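Local coordinates for probable transcriptional regulator (Rhodococcus jostii, PDB 3ON2), which probably acts as a TetR-family transcriptional regulator that binds DNA through an N-terminal helix-turn-helix, although its actual role is unknown, at residues A[162-165]-A[166-169]; A[168-172]-A[173-177]; A[95-98]-A[99-103]. One frame throughout, in Å; residues are numbered along the deposited sequence. Where two conformers were deposited one is given.

Contact 1 of 3, residues A[162-165]-A[166-169]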
loop_
_atom_site.group_PDB
_atom_site.type_symbol
_atom_site.label_atom_id
_atom_site.label_comp_id
_atom_site.label_asym_id
_atom_site.label_seq_id
_atom_site.Cartn_x
_atom_site.Cartn_y
_atom_site.Cartn_z
ATOM N N ALA A 162 -11.133 6.229 0.249
ATOM C CA ALA A 162 -11.207 7.317 1.218
ATOM C C ALA A 162 -11.690 6.781 2.557
ATOM O O ALA A 162 -11.159 7.164 3.613
ATOM C CB ALA A 162 -12.138 8.410 0.738
ATOM N N THR A 163 -12.710 5.934 2.507
ATOM C CA THR A 163 -13.245 5.329 3.722
ATOM C C THR A 163 -12.184 4.560 4.495
ATOM O O THR A 163 -11.984 4.816 5.697
ATOM C CB THR A 163 -14.429 4.410 3.433
ATOM O OG1 THR A 163 -15.456 5.182 2.791
ATOM C CG2 THR A 163 -14.961 3.778 4.767
ATOM N N PHE A 164 -11.506 3.633 3.830
ATOM C CA PHE A 164 -10.559 2.773 4.554
ATOM C C PHE A 164 -9.200 3.428 4.801
ATOM O O PHE A 164 -8.558 3.147 5.830
ATOM C CB PHE A 164 -10.545 1.338 3.961
ATOM C CG PHE A 164 -11.896 0.706 4.053
ATOM C CD1 PHE A 164 -12.383 0.266 5.287
ATOM C CD2 PHE A 164 -12.746 0.679 2.949
ATOM C CE1 PHE A 164 -13.672 -0.239 5.409
ATOM C CE2 PHE A 164 -14.049 0.150 3.066
ATOM C CZ PHE A 164 -14.491 -0.305 4.300
ATOM N N HIS A 165 -8.769 4.327 3.915
ATOM C CA HIS A 165 -7.636 5.171 4.273
ATOM C C HIS A 165 -7.976 6.107 5.449
ATOM O O HIS A 165 -7.109 6.406 6.269
ATOM C CB HIS A 165 -7.102 5.981 3.094
ATOM C CG HIS A 165 -5.791 6.644 3.382
ATOM N ND1 HIS A 165 -4.633 5.925 3.594
ATOM C CD2 HIS A 165 -5.455 7.950 3.515
ATOM C CE1 HIS A 165 -3.642 6.758 3.858
ATOM N NE2 HIS A 165 -4.108 7.992 3.799
ATOM N N GLY A 166 -9.209 6.604 5.498
ATOM C CA GLY A 166 -9.672 7.393 6.650
ATOM C C GLY A 166 -9.612 6.612 7.962
ATOM O O GLY A 166 -9.106 7.116 8.944
ATOM N N ILE A 167 -10.108 5.372 7.962
ATOM C CA ILE A 167 -9.984 4.489 9.127
ATOM C C ILE A 167 -8.506 4.276 9.549
ATOM O O ILE A 167 -8.156 4.453 10.737
ATOM C CB ILE A 167 -10.758 3.127 8.950
ATOM C CG1 ILE A 167 -12.276 3.374 8.861
ATOM C CG2 ILE A 167 -10.493 2.191 10.184
ATOM C CD1 ILE A 167 -13.113 2.065 8.547
ATOM N N ALA A 168 -7.643 3.915 8.601
ATOM C CA ALA A 168 -6.215 3.725 8.895
ATOM C C ALA A 168 -5.566 5.013 9.465
ATOM O O ALA A 168 -4.761 4.958 10.412
ATOM C CB ALA A 168 -5.467 3.218 7.651
ATOM N N THR A 169 -5.945 6.164 8.905
ATOM C CA THR A 169 -5.473 7.464 9.366
ATOM C C THR A 169 -5.926 7.752 10.822
ATOM O O THR A 169 -5.103 8.161 11.685
ATOM C CB THR A 169 -5.926 8.584 8.393
ATOM O OG1 THR A 169 -5.394 8.323 7.089
ATOM C CG2 THR A 169 -5.444 9.962 8.867
#

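Contact 2 of 3, residues A[168-172]-A[173-177]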
loop_
_atom_site.group_PDB
_atom_site.type_symbol
_atom_site.label_atom_id
_atom_site.label_comp_id
_atom_site.label_asym_id
_atom_site.label_seq_id
_atom_site.Cartn_x
_atom_site.Cartn_y
_atom_site.Cartn_z
ATOM N N ALA A 168 -7.643 3.915 8.601
ATOM C CA ALA A 168 -6.215 3.725 8.895
ATOM C C ALA A 168 -5.566 5.013 9.465
ATOM O O ALA A 168 -4.761 4.958 10.412
ATOM C CB ALA A 168 -5.467 3.218 7.651
ATOM N N THR A 169 -5.945 6.164 8.905
ATOM C CA THR A 169 -5.473 7.464 9.366
ATOM C C THR A 169 -5.926 7.752 10.822
ATOM O O THR A 169 -5.103 8.161 11.685
ATOM C CB THR A 169 -5.926 8.584 8.393
ATOM O OG1 THR A 169 -5.394 8.323 7.089
ATOM C CG2 THR A 169 -5.444 9.962 8.867
ATOM N N LEU A 170 -7.198 7.487 11.121
ATOM C CA LEU A 170 -7.702 7.665 12.478
ATOM C C LEU A 170 -6.961 6.742 13.439
ATOM O O LEU A 170 -6.597 7.157 14.553
ATOM C CB LEU A 170 -9.234 7.421 12.582
ATOM C CG LEU A 170 -10.213 8.399 11.888
ATOM C CD1 LEU A 170 -11.670 8.293 12.415
ATOM C CD2 LEU A 170 -9.740 9.835 12.012
ATOM N N ALA A 171 -6.739 5.503 13.012
ATOM C CA ALA A 171 -6.093 4.511 13.859
ATOM C C ALA A 171 -4.653 4.939 14.144
ATOM O O ALA A 171 -4.222 4.966 15.305
ATOM C CB ALA A 171 -6.176 3.093 13.219
ATOM N N ALA A 172 -3.929 5.359 13.105
ATOM C CA ALA A 172 -2.540 5.798 13.286
ATOM C C ALA A 172 -2.452 7.049 14.170
ATOM O O ALA A 172 -1.410 7.289 14.813
ATOM C CB ALA A 172 -1.875 6.057 11.940
ATOM N N GLY A 173 -3.537 7.826 14.218
ATOM C CA GLY A 173 -3.551 9.087 14.942
ATOM C C GLY A 173 -4.129 8.992 16.341
ATOM O O GLY A 173 -4.257 9.995 17.029
ATOM N N GLY A 174 -4.506 7.781 16.742
ATOM C CA GLY A 174 -5.102 7.531 18.037
ATOM C C GLY A 174 -6.496 8.098 18.188
ATOM O O GLY A 174 -6.890 8.442 19.294
HETATM N N MSE A 175 -7.248 8.191 17.088
HETATM C CA MSE A 175 -8.555 8.855 17.094
HETATM C C MSE A 175 -9.769 7.929 17.024
HETATM O O MSE A 175 -10.880 8.368 16.697
HETATM C CB MSE A 175 -8.631 9.890 15.976
HETATM C CG MSE A 175 -7.833 11.120 16.289
HETATM SE SE MSE A 175 -7.960 12.489 14.930
HETATM C CE MSE A 175 -6.840 11.684 13.534
ATOM N N LEU A 176 -9.561 6.654 17.332
ATOM C CA LEU A 176 -10.672 5.696 17.365
ATOM C C LEU A 176 -11.324 5.631 18.738
ATOM O O LEU A 176 -12.368 5.008 18.898
ATOM C CB LEU A 176 -10.232 4.301 16.920
ATOM C CG LEU A 176 -9.802 4.149 15.463
ATOM C CD1 LEU A 176 -9.494 2.676 15.174
ATOM C CD2 LEU A 176 -10.862 4.680 14.492
ATOM N N ASP A 177 -10.685 6.275 19.714
ATOM C CA ASP A 177 -11.156 6.348 21.099
ATOM C C ASP A 177 -11.571 5.005 21.681
ATOM O O ASP A 177 -12.661 4.876 22.226
ATOM C CB ASP A 177 -12.297 7.359 21.219
ATOM C CG ASP A 177 -12.463 7.889 22.649
ATOM O OD1 ASP A 177 -11.557 7.641 23.496
ATOM O OD2 ASP A 177 -13.501 8.546 22.934
#

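Contact 3 of 3, residues A[95-98]-A[99-103]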
loop_
_atom_site.group_PDB
_atom_site.type_symbol
_atom_site.label_atom_id
_atom_site.label_comp_id
_atom_site.label_asym_id
_atom_site.label_seq_id
_atom_site.Cartn_x
_atom_site.Cartn_y
_atom_site.Cartn_z
ATOM N N GLY A 95 -10.205 -4.903 4.822
ATOM C CA GLY A 95 -9.399 -5.423 5.924
ATOM C C GLY A 95 -7.923 -5.528 5.568
ATOM O O GLY A 95 -7.071 -5.151 6.375
ATOM N N ALA A 96 -7.615 -6.018 4.362
ATOM C CA ALA A 96 -6.219 -6.083 3.896
ATOM C C ALA A 96 -5.573 -4.713 3.725
ATOM O O ALA A 96 -4.382 -4.536 4.014
ATOM C CB ALA A 96 -6.110 -6.864 2.577
ATOM N N TYR A 97 -6.322 -3.750 3.213
ATOM C CA TYR A 97 -5.764 -2.394 3.102
ATOM C C TYR A 97 -5.374 -1.798 4.467
ATOM O O TYR A 97 -4.282 -1.243 4.636
ATOM C CB TYR A 97 -6.718 -1.421 2.387
ATOM C CG TYR A 97 -6.074 -0.047 2.335
ATOM C CD1 TYR A 97 -5.075 0.217 1.387
ATOM C CD2 TYR A 97 -6.379 0.941 3.274
ATOM C CE1 TYR A 97 -4.432 1.423 1.344
ATOM C CE2 TYR A 97 -5.726 2.181 3.237
ATOM C CZ TYR A 97 -4.758 2.412 2.259
ATOM O OH TYR A 97 -4.080 3.595 2.165
ATOM N N VAL A 98 -6.304 -1.858 5.417
ATOM C CA VAL A 98 -6.069 -1.278 6.737
ATOM C C VAL A 98 -4.901 -1.991 7.426
ATOM O O VAL A 98 -4.018 -1.330 7.979
ATOM C CB VAL A 98 -7.378 -1.233 7.585
ATOM C CG1 VAL A 98 -7.128 -0.652 8.996
ATOM C CG2 VAL A 98 -8.447 -0.372 6.857
ATOM N N SER A 99 -4.857 -3.318 7.358
ATOM C CA SER A 99 -3.709 -4.058 7.917
ATOM C C SER A 99 -2.376 -3.667 7.297
ATOM O O SER A 99 -1.364 -3.545 8.024
ATOM C CB SER A 99 -3.890 -5.563 7.757
ATOM O OG SER A 99 -4.997 -5.944 8.525
ATOM N N PHE A 100 -2.366 -3.496 5.970
ATOM C CA PHE A 100 -1.145 -3.059 5.291
ATOM C C PHE A 100 -0.663 -1.696 5.795
ATOM O O PHE A 100 0.530 -1.499 6.089
ATOM C CB PHE A 100 -1.347 -2.985 3.763
ATOM C CG PHE A 100 -0.081 -2.741 3.003
ATOM C CD1 PHE A 100 0.653 -3.809 2.494
ATOM C CD2 PHE A 100 0.400 -1.431 2.809
ATOM C CE1 PHE A 100 1.853 -3.576 1.781
ATOM C CE2 PHE A 100 1.590 -1.195 2.122
ATOM C CZ PHE A 100 2.318 -2.270 1.606
ATOM N N ALA A 101 -1.600 -0.752 5.826
ATOM C CA ALA A 101 -1.349 0.611 6.256
ATOM C C ALA A 101 -0.769 0.646 7.670
ATOM O O ALA A 101 0.211 1.365 7.937
ATOM C CB ALA A 101 -2.640 1.405 6.185
ATOM N N LEU A 102 -1.346 -0.143 8.578
ATOM C CA LEU A 102 -0.905 -0.102 9.961
ATOM C C LEU A 102 0.411 -0.857 10.176
ATOM O O LEU A 102 1.195 -0.517 11.070
ATOM C CB LEU A 102 -2.042 -0.532 10.908
ATOM C CG LEU A 102 -3.317 0.374 10.847
ATOM C CD1 LEU A 102 -4.433 -0.143 11.772
ATOM C CD2 LEU A 102 -3.015 1.900 11.159
ATOM N N ALA A 103 0.692 -1.839 9.319
ATOM C CA ALA A 103 1.969 -2.537 9.373
ATOM C C ALA A 103 3.113 -1.804 8.688
ATOM O O ALA A 103 4.272 -2.159 8.912
ATOM C CB ALA A 103 1.861 -3.940 8.812
#

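Contact 1 of 3, residues A[162-165]-A[166-169]
A turn of helix 153-172 that contributes F164 to a polyether-occupied pocket brings H165 against T169 and F164 against I167. The carbonyl of H165 takes two bonds from one residue: T169 N lies 2.9 Å from H165 O, and T169 OG1 lies 2.7 Å from H165 O. The two donors reach the oxygen from opposite faces of the carbonyl plane. T169 can do this because its OG1 lies beside its own backbone N (chi1 -60°), reaching the preceding turn. The same OG1 sits over one face of the H165 imidazole, offset toward the rim, 3.5 Å from H165 NE2. As part of the C-terminal, ligand-binding-type domain of a TetR-family protein, this helix presents different faces to different neighbours. H165 ND1 bonds to Y97 OH of helix 86-103, and Y112 meets the imidazole edge-to-face; together they probably help fix the rotation of the ring. F164 and I167 lie side by side and point the same way, with F164 CD1 3.8 Å from I167 CD1. Both rest on A188 of helix 181-196, while F164 also touches A94 and V98 and has a bound polyether about 4 Å from its side chain.

Contact 2 of 3, residues A[168-172]-A[173-177]
L170 and A171, in the last turn of helix 153-172, receive the side chains of M175 and L176 as the chain folds back over the helix end. The turn is a Schellman motif: G174 has positive phi (69°), M175 N bonds to L170 O at 2.8 Å, and G174 N bonds to A171 O at 3.2 Å. The first bond is nearly straight (169° at the hydrogen), whereas G174 N stands well above the carbonyl plane of A171. G173 N makes weak bonds to T169 O and L170 O.

The side chain of L176 can be followed outward. CB leads to CG, which lies 4.1 Å from A171 CA, and there the chain forks. CD1 of L176 goes to the methyl of A171, 3.9 Å from A171 CB; CD2 of L176 goes to the neighbouring residue, 3.7 Å from L170 CB. The fork thus straddles two successive residues of the helix. M175, a selenomethionine modelled in two conformers, crosses L170 at about a right angle in one of them and there brings its CE near L170 CD2, so this touch is uncertain.

The A171 methyl also touches L102 of helix 86-103 and so lies between the loop and that helix. The contact is largely at the surface. Apolar side chains probably add modest dispersion and perhaps slight shielding from water, but the directional hold comes from the backbone: L170 O and A171 O take M175 N and G174 N in place of regular i+4 bonds.

Contact 3 of 3, residues A[95-98]-A[99-103]
Residues 95-103 form regular alpha-helix at the end of helix 86-103, the amides of S99, F100, A101 and L102 each bonding to the carbonyl four residues back. The last of these bonds runs 3.0 Å from L102 N to V98 O. On one face V98 and L102 lie side by side and point the same way, V98 CG1 meeting L102 CD1 at 3.9 Å. V98 CG1 is anti to the backbone N (chi1 179°), which brings that branch to L102, while L102 CG rests 3.4 Å from V98 O. This apolar strip faces helix 153-172, and V98 also touches V181 and V185 of helix 181-196.

One position round, the Y97 ring passes the methyl of A101 loosely and obliquely, Y97 CE2 standing 4.3 Å from A101 CB. A bond from Y97 OH to Y112 OH helps hold the ring, alongside packing on L71 and L108. F100 packs on L71 and A74 of helix 56-81, and F100 CB lies 3.4 Å from A96 O. On the exposed side S99 OG is 3.1 Å from G95 O, a bond that remains uncertain.

Y97 lines the pocket about 4 Å from a bound polyether, probably from the crystallisation liquor. Residues 95-103 belong to a helix packed among helices 56-81, 105-115, 153-172 and 181-196, in the all-helical bundle typical of TetR-family C-terminal domains, whose interior commonly takes up a ligand.

All three contacts fall within the TetR-like C-terminal domain. Contact 3 comes first along the chain, on helix 86-103; contact 1 follows on helix 153-172, and contact 2 continues from it through shared A168 and T169 into the loop before helix 181-196. Centres of contacts 1 and 2 lie about 9 Å apart, those of 1 and 3 about 10 Å, and those of 2 and 3 about 13 Å. Contacts 1 and 3 are joined by the probable H165-Y97 hydrogen bond together with packing of A101 on A168. Each contributes an aromatic residue to the polyether-occupied pocket, which may mark an effector site, whereas contact 2 closes helix 153-172 at the surface.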